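Side-chain contacts in regulatory protein E2 (Bovine papillomavirus type 1, PDB 2JEX), which probably helps initiate viral DNA replication with the E1 protein and regulates viral transcription, this chain being its N-terminal transactivation domain: residues R37-N40 against T41-A45; V64-E67 against R68-A72; R7-V10 against A11-Q15. The protein carries 1 engineered substitution. All blocks are in the same frame, centred on the assembly; numbering follows the deposited sequence.

Overall arrangement
The three contacts lie on three successive helices of the N-terminal helical part of the transactivation domain: contact 3 on helix 4-21, contact 1 on helix 26-48 and contact 2 on helix 62-83. Contact 1 is the middle one. Its centre is about 11 Å from that of contact 3, and Glu39 ties the two helices together by two probable hydrogen bonds, its OE1 lying 2.8 Å from Gln15 NE2 and its OE2 3.0 Å from Gln12 NE2. On the side of contact 2, about 8 Å between centres, Leu43 CB packs 3.5 Å from Cys65 SG. Contacts 2 and 3 do not touch; their nearest atoms are about 8 Å apart.

Contact 1. Residues R37-N40 against T41-A45; sequences RTEN and TLLYA
Thr41 folds its hydroxyl back onto the carbonyl of Arg37, one turn earlier in the helix. With OG1 beside its own backbone N (chi1 -61°), the hydroxyl donates to Arg37 O at 2.6 Å, while Thr41 N donates to the same oxygen at 2.8 Å. The hydroxyl comes from above the carbonyl plane, 45° out of it, and the amide much nearer to it, so one acceptor serves two donors. Although this hydroxyl is tightly held, the side-chain packing on the solvent side is loose. Here a water stands between the side chains, accepting from Arg37 NE at 2.8 Å, at the edge and in the plane of the guanidinium, and donating to Thr41 OG1 at 2.9 Å. The extended Arg37 runs alongside Thr41, its CG lying 4.0 Å from Thr41 OG1, and reaches on to Gln76 through NH1.

The inward flank is packed with hydrocarbon. Leu43 lies beside Glu39, both pointing the same way, and Leu43 CD1 meets Glu39 CG at 3.8 Å. Glutamate suits this place because its methylenes can pack on leucine while its carboxylate travels beyond them to Gln12 and Gln15 of helix 4-21. Leu43 itself is buried between Leu8 of helix 4-21 and Cys65 of helix 62-83. Further round, Leu42 CD1 touches the methyl CG2 of Thr38 at 3.9 Å; that threonine turns its OG1 to Thr34 O, which exposes the methyl to the leucine. The buried Asn40 has its ND2 held by Val36 O, and its CB and OD1 face helix 62-83.

Backbone bonds from residue i+4 to residue i run beneath all these pairs. The pattern is that of an amphipathic alpha-helix in the middle of an antiparallel three-helix array, with a threonine side-chain-to-backbone bond on its outer face.

Contact 2. Residues V64-E67 against R68-A72; sequences VCQE and RAKQA
Helix 62-83, the third helix of the N-terminal helical part of the transactivation domain, brings Glu67 and Lys70 together as an i to i+3 salt bridge on its exposed face. The bridge is a loose one: Lys70 NZ stands 3.3 Å from Glu67 OE1, a weak hydrogen bond, and 4.0 Å from OE2. Both chains must bend to meet, Glu67 at its second torsion (chi2 41°) and Lys70 at its third (chi3 68°), and they cross obliquely above the helix. Long, flexible charged residues suit a surface like this, where the ends can swing toward each other while the methylenes cover the backbone. The methylenes of Lys70 do so, with CG and CD each 3.3 Å from Gln66 O; the extended Gln66 lies alongside and its CG meets Lys70 CD at 4.0 Å.

The inner side is packed with smaller residues. Cys65 is buried against Tyr44 of helix 26-48 and Pro60, and Ala69 is buried too, a place that suits its single methyl. The partly exposed Val64 pairs with Arg68, an extended side chain that also touches Asn40 and Pro60. Arg68 turns one face of its guanidinium to the valine: Val64 CG1 lies 3.3 Å above that plane, displaced from the centre of the group toward Arg68 NH1, which is 3.4 Å away.

Contact 3. Residues R7-V10 against A11-Q15; sequences RLHV and AQETQ
A first torsion of -64° sets the hydroxyl of Thr14 beside its own backbone N, and in an alpha-helix this points OG1 at Val10 O, the carbonyl one turn back. His9 (chi1 174°) and Glu13 instead both hold CG anti to the backbone N, which sends the two side chains out the same way.

The Thr14 OG1 to Val10 O bond is 2.7 Å long, and Thr14 N donates to the same oxygen at 2.8 Å. The two donors arrive from opposite faces of the carbonyl plane, so they do not compete for the same side of the oxygen. Threonine suits the place: it spends its hydroxyl on the helix itself while its side chain packs against Ala35 of helix 26-48.

On the inner side, Gln12 reaches back across Leu8, with OE1 3.7 Å from Leu8 CG and NE2 3.8 Å from Leu8 CD1. The amide lies against one flank of Leu8; helix 26-48 and Cys57 cover the leucine as well. Gln12 OE1 also sits 3.2 Å from Leu8 O. Two acceptors this close would probably repel mildly; NE2, the amide's donor, is hydrogen-bonded to Glu39. Gln15 NE2 has two acceptors, Glu39 OE1 and Ala11 O, the latter at 2.8 Å.

On the exposed face His9 and Glu13 run side by side, with ring and carboxylate planes 64° apart and Glu13 OE1 approaching the imidazole obliquely, 3.4 Å from His9 NE2.

Such a helix, amide and leucine inward, histidine and acid outward, is characteristic of an amphipathic outer helix flanking a helical array, here helix 4-21 of the E2 transactivation domain.

Contact 1. Residues R37-N40 against T41-A45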
loop_
_atom_site.group_PDB
_atom_site.type_symbol
_atom_site.label_atom_id
_atom_site.label_comp_id
_atom_site.label_asym_id
_atom_site.label_seq_id
_atom_site.Cartn_x
_atom_site.Cartn_y
_atom_site.Cartn_z
ATOM N N ARG A 37 -13.724 0.502 9.348
ATOM C CA ARG A 37 -13.715 -0.466 10.440
ATOM C C ARG A 37 -15.108 -0.657 11.037
ATOM O O ARG A 37 -15.589 -1.787 11.157
ATOM C CB ARG A 37 -12.751 0.006 11.522
ATOM C CG ARG A 37 -12.758 -0.840 12.775
ATOM C CD ARG A 37 -11.739 -0.335 13.768
ATOM N NE ARG A 37 -11.661 -1.185 14.953
ATOM C CZ ARG A 37 -10.734 -1.066 15.896
ATOM N NH1 ARG A 37 -9.809 -0.124 15.797
ATOM N NH2 ARG A 37 -10.737 -1.883 16.945
ATOM N N THR A 38 -15.730 0.456 11.420
ATOM C CA THR A 38 -17.078 0.473 11.959
ATOM C C THR A 38 -18.054 -0.229 11.004
ATOM O O THR A 38 -18.703 -1.180 11.409
ATOM C CB THR A 38 -17.517 1.927 12.308
ATOM O OG1 THR A 38 -16.541 2.509 13.183
ATOM C CG2 THR A 38 -18.902 1.965 12.988
ATOM N N GLU A 39 -18.100 0.193 9.737
ATOM C CA GLU A 39 -19.012 -0.404 8.742
ATOM C C GLU A 39 -18.888 -1.925 8.648
ATOM O O GLU A 39 -19.879 -2.645 8.735
ATOM C CB GLU A 39 -18.817 0.218 7.349
ATOM C CG GLU A 39 -19.655 -0.456 6.250
ATOM C CD GLU A 39 -19.406 0.109 4.854
ATOM O OE1 GLU A 39 -18.393 0.811 4.651
ATOM O OE2 GLU A 39 -20.228 -0.148 3.954
ATOM N N ASN A 40 -17.669 -2.409 8.484
ATOM C CA ASN A 40 -17.454 -3.830 8.316
ATOM C C ASN A 40 -17.560 -4.632 9.592
ATOM O O ASN A 40 -17.830 -5.831 9.539
ATOM C CB ASN A 40 -16.141 -4.085 7.590
ATOM C CG ASN A 40 -16.194 -3.610 6.174
ATOM O OD1 ASN A 40 -16.775 -4.265 5.312
ATOM N ND2 ASN A 40 -15.631 -2.440 5.926
ATOM N N THR A 41 -17.363 -3.974 10.733
ATOM C CA THR A 41 -17.578 -4.609 12.028
ATOM C C THR A 41 -19.068 -4.853 12.237
ATOM O O THR A 41 -19.456 -5.958 12.614
ATOM C CB THR A 41 -16.988 -3.770 13.203
ATOM O OG1 THR A 41 -15.571 -3.632 13.024
ATOM C CG2 THR A 41 -17.259 -4.434 14.540
ATOM N N LEU A 42 -19.886 -3.828 11.981
ATOM C CA LEU A 42 -21.333 -3.921 12.170
ATOM C C LEU A 42 -21.898 -4.978 11.233
ATOM O O LEU A 42 -22.704 -5.814 11.637
ATOM C CB LEU A 42 -22.025 -2.575 11.907
ATOM C CG LEU A 42 -21.606 -1.306 12.662
ATOM C CD1 LEU A 42 -22.032 -0.091 11.853
ATOM C CD2 LEU A 42 -22.178 -1.245 14.086
ATOM N N LEU A 43 -21.434 -4.938 9.990
ATOM C CA LEU A 43 -21.855 -5.860 8.947
ATOM C C LEU A 43 -21.480 -7.296 9.291
ATOM O O LEU A 43 -22.270 -8.219 9.064
ATOM C CB LEU A 43 -21.246 -5.446 7.596
ATOM C CG LEU A 43 -21.779 -4.198 6.885
ATOM C CD1 LEU A 43 -20.999 -3.972 5.600
ATOM C CD2 LEU A 43 -23.280 -4.301 6.588
ATOM N N TYR A 44 -20.284 -7.474 9.852
ATOM C CA TYR A 44 -19.830 -8.788 10.290
ATOM C C TYR A 44 -20.675 -9.282 11.455
ATOM O O TYR A 44 -21.093 -10.440 11.477
ATOM C CB TYR A 44 -18.339 -8.756 10.665
ATOM C CG TYR A 44 -17.812 -10.071 11.195
ATOM C CD1 TYR A 44 -17.588 -11.153 10.340
ATOM C CD2 TYR A 44 -17.531 -10.235 12.558
ATOM C CE1 TYR A 44 -17.111 -12.366 10.829
ATOM C CE2 TYR A 44 -17.046 -11.442 13.056
ATOM C CZ TYR A 44 -16.845 -12.504 12.186
ATOM O OH TYR A 44 -16.368 -13.702 12.669
ATOM N N ALA A 45 -20.936 -8.389 12.410
ATOM C CA ALA A 45 -21.781 -8.702 13.554
ATOM C C ALA A 45 -23.214 -9.056 13.120
ATOM O O ALA A 45 -23.844 -9.926 13.707
ATOM C CB ALA A 45 -21.792 -7.544 14.534
HETATM O O HOH W 1 -13.458 -3.389 14.940
#

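Contact 2. Residues V64-E67 against R68-A72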
loop_
_atom_site.group_PDB
_atom_site.type_symbol
_atom_site.label_atom_id
_atom_site.label_comp_id
_atom_site.label_asym_id
_atom_site.label_seq_id
_atom_site.Cartn_x
_atom_site.Cartn_y
_atom_site.Cartn_z
ATOM N N VAL A 64 -15.792 -11.830 4.147
ATOM C CA VAL A 64 -15.517 -10.581 3.451
ATOM C C VAL A 64 -15.544 -9.396 4.416
ATOM O O VAL A 64 -14.594 -8.600 4.439
ATOM C CB VAL A 64 -16.511 -10.374 2.283
ATOM C CG1 VAL A 64 -16.482 -8.946 1.764
ATOM C CG2 VAL A 64 -16.223 -11.361 1.163
ATOM N N CYS A 65 -16.624 -9.284 5.204
ATOM C CA CYS A 65 -16.751 -8.239 6.227
ATOM C C CYS A 65 -15.595 -8.322 7.223
ATOM O O CYS A 65 -15.050 -7.306 7.628
ATOM C CB CYS A 65 -18.055 -8.386 7.020
ATOM S SG CYS A 65 -19.614 -8.213 6.147
ATOM N N GLN A 66 -15.267 -9.545 7.629
ATOM C CA GLN A 66 -14.202 -9.830 8.577
ATOM C C GLN A 66 -12.841 -9.336 8.070
ATOM O O GLN A 66 -12.041 -8.791 8.836
ATOM C CB GLN A 66 -14.160 -11.337 8.858
ATOM C CG GLN A 66 -13.134 -11.769 9.883
ATOM C CD GLN A 66 -13.168 -13.262 10.153
ATOM O OE1 GLN A 66 -13.162 -14.080 9.227
ATOM N NE2 GLN A 66 -13.184 -13.628 11.430
ATOM N N GLU A 67 -12.598 -9.510 6.775
ATOM C CA GLU A 67 -11.330 -9.122 6.168
ATOM C C GLU A 67 -11.213 -7.616 6.013
ATOM O O GLU A 67 -10.177 -7.028 6.374
ATOM C CB GLU A 67 -11.137 -9.820 4.823
ATOM C CG GLU A 67 -9.692 -10.208 4.545
ATOM C CD GLU A 67 -8.969 -10.759 5.781
ATOM O OE1 GLU A 67 -9.546 -11.612 6.510
ATOM O OE2 GLU A 67 -7.816 -10.326 6.022
ATOM N N ARG A 68 -12.281 -7.001 5.493
ATOM C CA ARG A 68 -12.350 -5.541 5.331
ATOM C C ARG A 68 -12.216 -4.787 6.648
ATOM O O ARG A 68 -11.583 -3.726 6.696
ATOM C CB ARG A 68 -13.608 -5.115 4.574
ATOM C CG ARG A 68 -13.544 -5.427 3.044
ATOM C CD ARG A 68 -14.902 -5.233 2.357
ATOM N NE ARG A 68 -14.878 -5.633 0.951
ATOM C CZ ARG A 68 -15.963 -5.890 0.210
ATOM N NH1 ARG A 68 -17.184 -5.792 0.734
ATOM N NH2 ARG A 68 -15.830 -6.255 -1.058
ATOM N N ALA A 69 -12.747 -5.362 7.718
ATOM C CA ALA A 69 -12.626 -4.763 9.044
ATOM C C ALA A 69 -11.210 -4.903 9.599
ATOM O O ALA A 69 -10.686 -3.985 10.239
ATOM C CB ALA A 69 -13.648 -5.389 10.020
ATOM N N LYS A 70 -10.617 -6.073 9.381
ATOM C CA LYS A 70 -9.261 -6.352 9.828
ATOM C C LYS A 70 -8.236 -5.460 9.135
ATOM O O LYS A 70 -7.336 -4.927 9.781
ATOM C CB LYS A 70 -8.931 -7.840 9.669
ATOM C CG LYS A 70 -9.453 -8.673 10.843
ATOM C CD LYS A 70 -9.553 -10.151 10.532
ATOM C CE LYS A 70 -8.200 -10.810 10.336
ATOM N NZ LYS A 70 -8.369 -12.104 9.596
ATOM N N GLN A 71 -8.399 -5.288 7.823
ATOM C CA GLN A 71 -7.563 -4.385 7.026
ATOM C C GLN A 71 -7.666 -2.960 7.555
ATOM O O GLN A 71 -6.667 -2.269 7.713
ATOM C CB GLN A 71 -7.993 -4.427 5.564
ATOM C CG GLN A 71 -7.774 -5.800 4.891
ATOM C CD GLN A 71 -8.159 -5.817 3.414
ATOM O OE1 GLN A 71 -7.664 -6.654 2.639
ATOM N NE2 GLN A 71 -9.047 -4.905 3.014
ATOM N N ALA A 72 -8.893 -2.546 7.858
ATOM C CA ALA A 72 -9.179 -1.207 8.343
ATOM C C ALA A 72 -8.646 -0.988 9.756
ATOM O O ALA A 72 -8.146 0.085 10.057
ATOM C CB ALA A 72 -10.672 -0.928 8.259
#

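Contact 3. Residues R7-V10 against A11-Q15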
loop_
_atom_site.group_PDB
_atom_site.type_symbol
_atom_site.label_atom_id
_atom_site.label_comp_id
_atom_site.label_asym_id
_atom_site.label_seq_id
_atom_site.Cartn_x
_atom_site.Cartn_y
_atom_site.Cartn_z
ATOM N N ARG A 7 -25.934 3.781 12.637
ATOM C CA ARG A 7 -24.486 3.805 12.809
ATOM C C ARG A 7 -23.810 3.398 11.495
ATOM O O ARG A 7 -22.787 3.972 11.105
ATOM C CB ARG A 7 -24.080 2.863 13.946
ATOM C CG ARG A 7 -22.688 3.103 14.511
ATOM C CD ARG A 7 -22.356 2.106 15.615
ATOM N NE ARG A 7 -23.135 2.322 16.836
ATOM C CZ ARG A 7 -24.111 1.524 17.274
ATOM N NH1 ARG A 7 -24.456 0.427 16.602
ATOM N NH2 ARG A 7 -24.744 1.827 18.396
ATOM N N LEU A 8 -24.408 2.415 10.820
ATOM C CA LEU A 8 -23.989 1.983 9.491
ATOM C C LEU A 8 -24.075 3.113 8.468
ATOM O O LEU A 8 -23.149 3.304 7.677
ATOM C CB LEU A 8 -24.828 0.785 9.028
ATOM C CG LEU A 8 -24.515 0.123 7.680
ATOM C CD1 LEU A 8 -23.093 -0.453 7.631
ATOM C CD2 LEU A 8 -25.534 -0.952 7.391
ATOM N N HIS A 9 -25.184 3.850 8.489
ATOM C CA HIS A 9 -25.408 4.964 7.567
ATOM C C HIS A 9 -24.355 6.052 7.744
ATOM O O HIS A 9 -23.845 6.591 6.760
ATOM C CB HIS A 9 -26.815 5.543 7.740
ATOM C CG HIS A 9 -27.068 6.776 6.923
ATOM N ND1 HIS A 9 -27.401 6.730 5.585
ATOM C CD2 HIS A 9 -27.036 8.089 7.258
ATOM C CE1 HIS A 9 -27.561 7.959 5.129
ATOM N NE2 HIS A 9 -27.344 8.804 6.124
ATOM N N VAL A 10 -24.036 6.362 9.000
ATOM C CA VAL A 10 -23.034 7.381 9.332
ATOM C C VAL A 10 -21.626 6.955 8.890
ATOM O O VAL A 10 -20.879 7.761 8.332
ATOM C CB VAL A 10 -23.057 7.745 10.849
ATOM C CG1 VAL A 10 -21.996 8.789 11.185
ATOM C CG2 VAL A 10 -24.438 8.258 11.258
ATOM N N ALA A 11 -21.288 5.688 9.128
ATOM C CA ALA A 11 -19.989 5.133 8.760
ATOM C C ALA A 11 -19.763 5.096 7.245
ATOM O O ALA A 11 -18.648 5.349 6.773
ATOM C CB ALA A 11 -19.814 3.760 9.356
ATOM N N GLN A 12 -20.819 4.788 6.495
ATOM C CA GLN A 12 -20.765 4.790 5.031
ATOM C C GLN A 12 -20.733 6.208 4.453
ATOM O O GLN A 12 -20.038 6.472 3.466
ATOM C CB GLN A 12 -21.953 4.021 4.458
ATOM C CG GLN A 12 -21.862 2.530 4.661
ATOM C CD GLN A 12 -23.191 1.837 4.469
ATOM O OE1 GLN A 12 -24.244 2.402 4.759
ATOM N NE2 GLN A 12 -23.151 0.596 3.986
ATOM N N GLU A 13 -21.503 7.104 5.077
ATOM C CA GLU A 13 -21.567 8.518 4.708
ATOM C C GLU A 13 -20.250 9.239 5.000
ATOM O O GLU A 13 -19.868 10.149 4.270
ATOM C CB GLU A 13 -22.713 9.204 5.461
ATOM C CG GLU A 13 -23.250 10.472 4.812
ATOM C CD GLU A 13 -24.363 10.192 3.816
ATOM O OE1 GLU A 13 -25.479 10.731 4.004
ATOM O OE2 GLU A 13 -24.133 9.429 2.852
ATOM N N THR A 14 -19.577 8.837 6.076
ATOM C CA THR A 14 -18.268 9.380 6.449
ATOM C C THR A 14 -17.197 9.067 5.395
ATOM O O THR A 14 -16.404 9.946 5.028
ATOM C CB THR A 14 -17.823 8.876 7.848
ATOM O OG1 THR A 14 -18.732 9.366 8.838
ATOM C CG2 THR A 14 -16.431 9.369 8.191
ATOM N N GLN A 15 -17.189 7.823 4.913
ATOM C CA GLN A 15 -16.293 7.395 3.847
ATOM C C GLN A 15 -16.568 8.188 2.574
ATOM O O GLN A 15 -15.634 8.682 1.935
ATOM C CB GLN A 15 -16.456 5.900 3.568
ATOM C CG GLN A 15 -15.921 4.977 4.646
ATOM C CD GLN A 15 -16.495 3.574 4.532
ATOM O OE1 GLN A 15 -16.185 2.828 3.599
ATOM N NE2 GLN A 15 -17.340 3.212 5.483
#